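Local coordinates for putative neuraminyllactose-binding hemagglutinin homolog (Helicobacter pylori, PDB 3BGH), which is a putative neuraminyllactose-binding hemagglutinin homolog, a lipoprotein of the outer membrane that may serve as an adhesin, though its function is not established, at residues 46-49 with 50-54. Numbering follows the deposited sequence.
Sequences IEIN and KVIPE
Ile48 and Asn49 meet Ile52 across a type I beta turn, a local contact where strand 38-48 gives way to helix 54-73. The turn runs from Asn49 to Ile52 and is closed by one backbone hydrogen bond, Ile52 N to Asn49 O at 3.2 Å. The chain thus doubles back, and Pro53 takes the N-cap position of the helix.

Inside the bend the two isoleucines pack obliquely through their branches, CG2 of Ile48 lying 4.0 Å from CG2 of Ile52. The other branch of Ile48 is swung between its own backbone N and carbonyl carbon (chi1 46°), which carries CD1 to the returning chain, against the carbonyl O of Ile52 and near CA of Glu54. The end of the Ile52 side chain meets the oxygen end of the Asn49 amide, the two side chains crossing at about a right angle, with CD1 of Ile52 3.6 Å from OD1 of Asn49 and almost straight ahead of it. At the other end of the amide, the Asn49 side chain lies alongside Val51, pointing the same way, with ND2 4.0 Å from CB of Val51.

The Asn49 amide is used from both ends: OD1 accepts the backbone N-H of Ile108 on strand 98-114, while ND2 donates to Glu47 OE2 of the second subunit. The other oxygen of that carboxylate, OE1, accepts the backbone N-H of Lys50. Ile52 also packs on Ile108 and on Met194 of helix 186-208.

This junction therefore combines an apolar inner corner with a buried amide whose polar atoms are both satisfied. Those bonds fix the amide's rotation and tie the turn to the adjacent strand and the partner subunit, and the negative carboxylate probably polarises the N-H groups it receives.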
ATOM      1  N   ILE A  46      -6.092  -8.955  -6.357  1.00 52.31           N
ATOM      2  CA  ILE A  46      -5.660  -8.245  -5.153  1.00 50.77           C
ATOM      3  C   ILE A  46      -4.479  -8.969  -4.507  1.00 50.72           C
ATOM      4  O   ILE A  46      -4.648 -10.018  -3.911  1.00 50.55           O
ATOM      5  CB  ILE A  46      -6.788  -8.119  -4.071  1.00 50.72           C
ATOM      6  CG1 ILE A  46      -8.179  -7.780  -4.662  1.00 50.47           C
ATOM      7  CG2 ILE A  46      -6.394  -7.150  -2.960  1.00 48.72           C
ATOM      8  CD1 ILE A  46      -8.332  -6.416  -5.289  1.00 48.43           C
ATOM      9  N   GLU A  47      -3.288  -8.407  -4.637  1.00 50.69           N
ATOM     10  CA  GLU A  47      -2.083  -8.926  -4.002  1.00 51.18           C
ATOM     11  C   GLU A  47      -2.113  -8.686  -2.488  1.00 50.72           C
ATOM     12  O   GLU A  47      -2.847  -7.832  -2.008  1.00 50.31           O
ATOM     13  CB  GLU A  47      -0.856  -8.249  -4.606  1.00 51.85           C
ATOM     14  CG  GLU A  47      -0.697  -8.479  -6.099  1.00 53.63           C
ATOM     15  CD  GLU A  47       0.639  -7.994  -6.616  1.00 60.74           C
ATOM     16  OE1 GLU A  47       1.683  -8.465  -6.076  1.00 62.20           O
ATOM     17  OE2 GLU A  47       0.657  -7.142  -7.556  1.00 63.88           O
ATOM     18  N   ILE A  48      -1.332  -9.449  -1.732  1.00 50.10           N
ATOM     19  CA  ILE A  48      -1.358  -9.373  -0.268  1.00 49.77           C
ATOM     20  C   ILE A  48       0.084  -9.456   0.164  1.00 50.21           C
ATOM     21  O   ILE A  48       0.909  -9.873  -0.633  1.00 49.85           O
ATOM     22  CB  ILE A  48      -2.147 -10.520   0.386  1.00 49.61           C
ATOM     23  CG1 ILE A  48      -1.766 -11.874  -0.242  1.00 49.79           C
ATOM     24  CG2 ILE A  48      -3.661 -10.290   0.290  1.00 49.69           C
ATOM     25  CD1 ILE A  48      -1.951 -12.986   0.666  1.00 44.98           C
ATOM     26  N   ASN A  49       0.407  -9.026   1.385  1.00 50.86           N
ATOM     27  CA  ASN A  49       1.765  -9.206   1.898  1.00 51.26           C
ATOM     28  C   ASN A  49       1.861 -10.480   2.764  1.00 52.42           C
ATOM     29  O   ASN A  49       0.863 -11.166   2.968  1.00 52.10           O
ATOM     30  CB  ASN A  49       2.237  -7.959   2.661  1.00 50.77           C
ATOM     31  CG  ASN A  49       1.619  -7.843   4.042  1.00 47.92           C
ATOM     32  OD1 ASN A  49       0.430  -8.041   4.216  1.00 46.33           O
ATOM     33  ND2 ASN A  49       2.423  -7.495   5.019  1.00 42.23           N
ATOM     34  N   LYS A  50       3.054 -10.788   3.278  1.00 53.65           N
ATOM     35  CA  LYS A  50       3.366 -12.137   3.820  1.00 54.57           C
ATOM     36  C   LYS A  50       2.583 -12.560   5.078  1.00 53.44           C
ATOM     37  O   LYS A  50       2.448 -13.738   5.406  1.00 53.28           O
ATOM     38  CB  LYS A  50       4.875 -12.245   4.068  1.00 54.59           C
ATOM     39  CG  LYS A  50       5.410 -11.581   5.327  1.00 57.50           C
ATOM     40  CD  LYS A  50       6.917 -11.804   5.405  1.00 57.16           C
ATOM     41  CE  LYS A  50       7.542 -11.104   6.626  1.00 63.41           C
ATOM     42  NZ  LYS A  50       9.084 -11.149   6.635  1.00 63.79           N
ATOM     43  N   VAL A  51       2.047 -11.566   5.759  1.00 52.90           N
ATOM     44  CA  VAL A  51       1.353 -11.711   7.029  1.00 50.93           C
ATOM     45  C   VAL A  51      -0.069 -12.285   6.851  1.00 49.53           C
ATOM     46  O   VAL A  51      -0.624 -12.892   7.784  1.00 48.94           O
ATOM     47  CB  VAL A  51       1.418 -10.326   7.699  1.00 51.42           C
ATOM     48  CG1 VAL A  51       0.089  -9.842   8.235  1.00 50.95           C
ATOM     49  CG2 VAL A  51       2.564 -10.299   8.730  1.00 52.91           C
ATOM     50  N   ILE A  52      -0.618 -12.126   5.644  1.00 47.79           N
ATOM     51  CA  ILE A  52      -2.004 -12.502   5.295  1.00 47.42           C
ATOM     52  C   ILE A  52      -2.107 -13.902   4.594  1.00 47.97           C
ATOM     53  O   ILE A  52      -1.480 -14.121   3.579  1.00 48.20           O
ATOM     54  CB  ILE A  52      -2.673 -11.414   4.378  1.00 46.40           C
ATOM     55  CG1 ILE A  52      -2.721 -10.064   5.084  1.00 47.22           C
ATOM     56  CG2 ILE A  52      -4.077 -11.836   3.944  1.00 45.58           C
ATOM     57  CD1 ILE A  52      -3.104  -8.844   4.186  1.00 45.40           C
ATOM     58  N   PRO A  53      -2.881 -14.839   5.148  1.00 48.09           N
ATOM     59  CA  PRO A  53      -3.042 -16.157   4.499  1.00 49.71           C
ATOM     60  C   PRO A  53      -3.617 -16.049   3.088  1.00 50.30           C
ATOM     61  O   PRO A  53      -4.544 -15.281   2.861  1.00 51.09           O
ATOM     62  CB  PRO A  53      -4.028 -16.903   5.415  1.00 49.28           C
ATOM     63  CG  PRO A  53      -3.884 -16.157   6.798  1.00 48.63           C
ATOM     64  CD  PRO A  53      -3.604 -14.731   6.431  1.00 48.43           C
ATOM     65  N   GLU A  54      -3.062 -16.814   2.159  1.00 50.36           N
ATOM     66  CA  GLU A  54      -3.560 -16.891   0.780  1.00 51.06           C
ATOM     67  C   GLU A  54      -5.052 -17.142   0.681  1.00 50.00           C
ATOM     68  O   GLU A  54      -5.708 -16.649  -0.253  1.00 50.69           O
ATOM     69  CB  GLU A  54      -2.836 -17.987   0.008  1.00 50.70           C
ATOM     70  CG  GLU A  54      -1.414 -17.632  -0.461  1.00 52.92           C
ATOM     71  CD  GLU A  54      -0.816 -18.730  -1.322  1.00 55.26           C
ATOM     72  OE1 GLU A  54      -0.175 -18.398  -2.358  1.00 58.93           O
ATOM     73  OE2 GLU A  54      -1.019 -19.943  -0.983  1.00 62.19           O
TER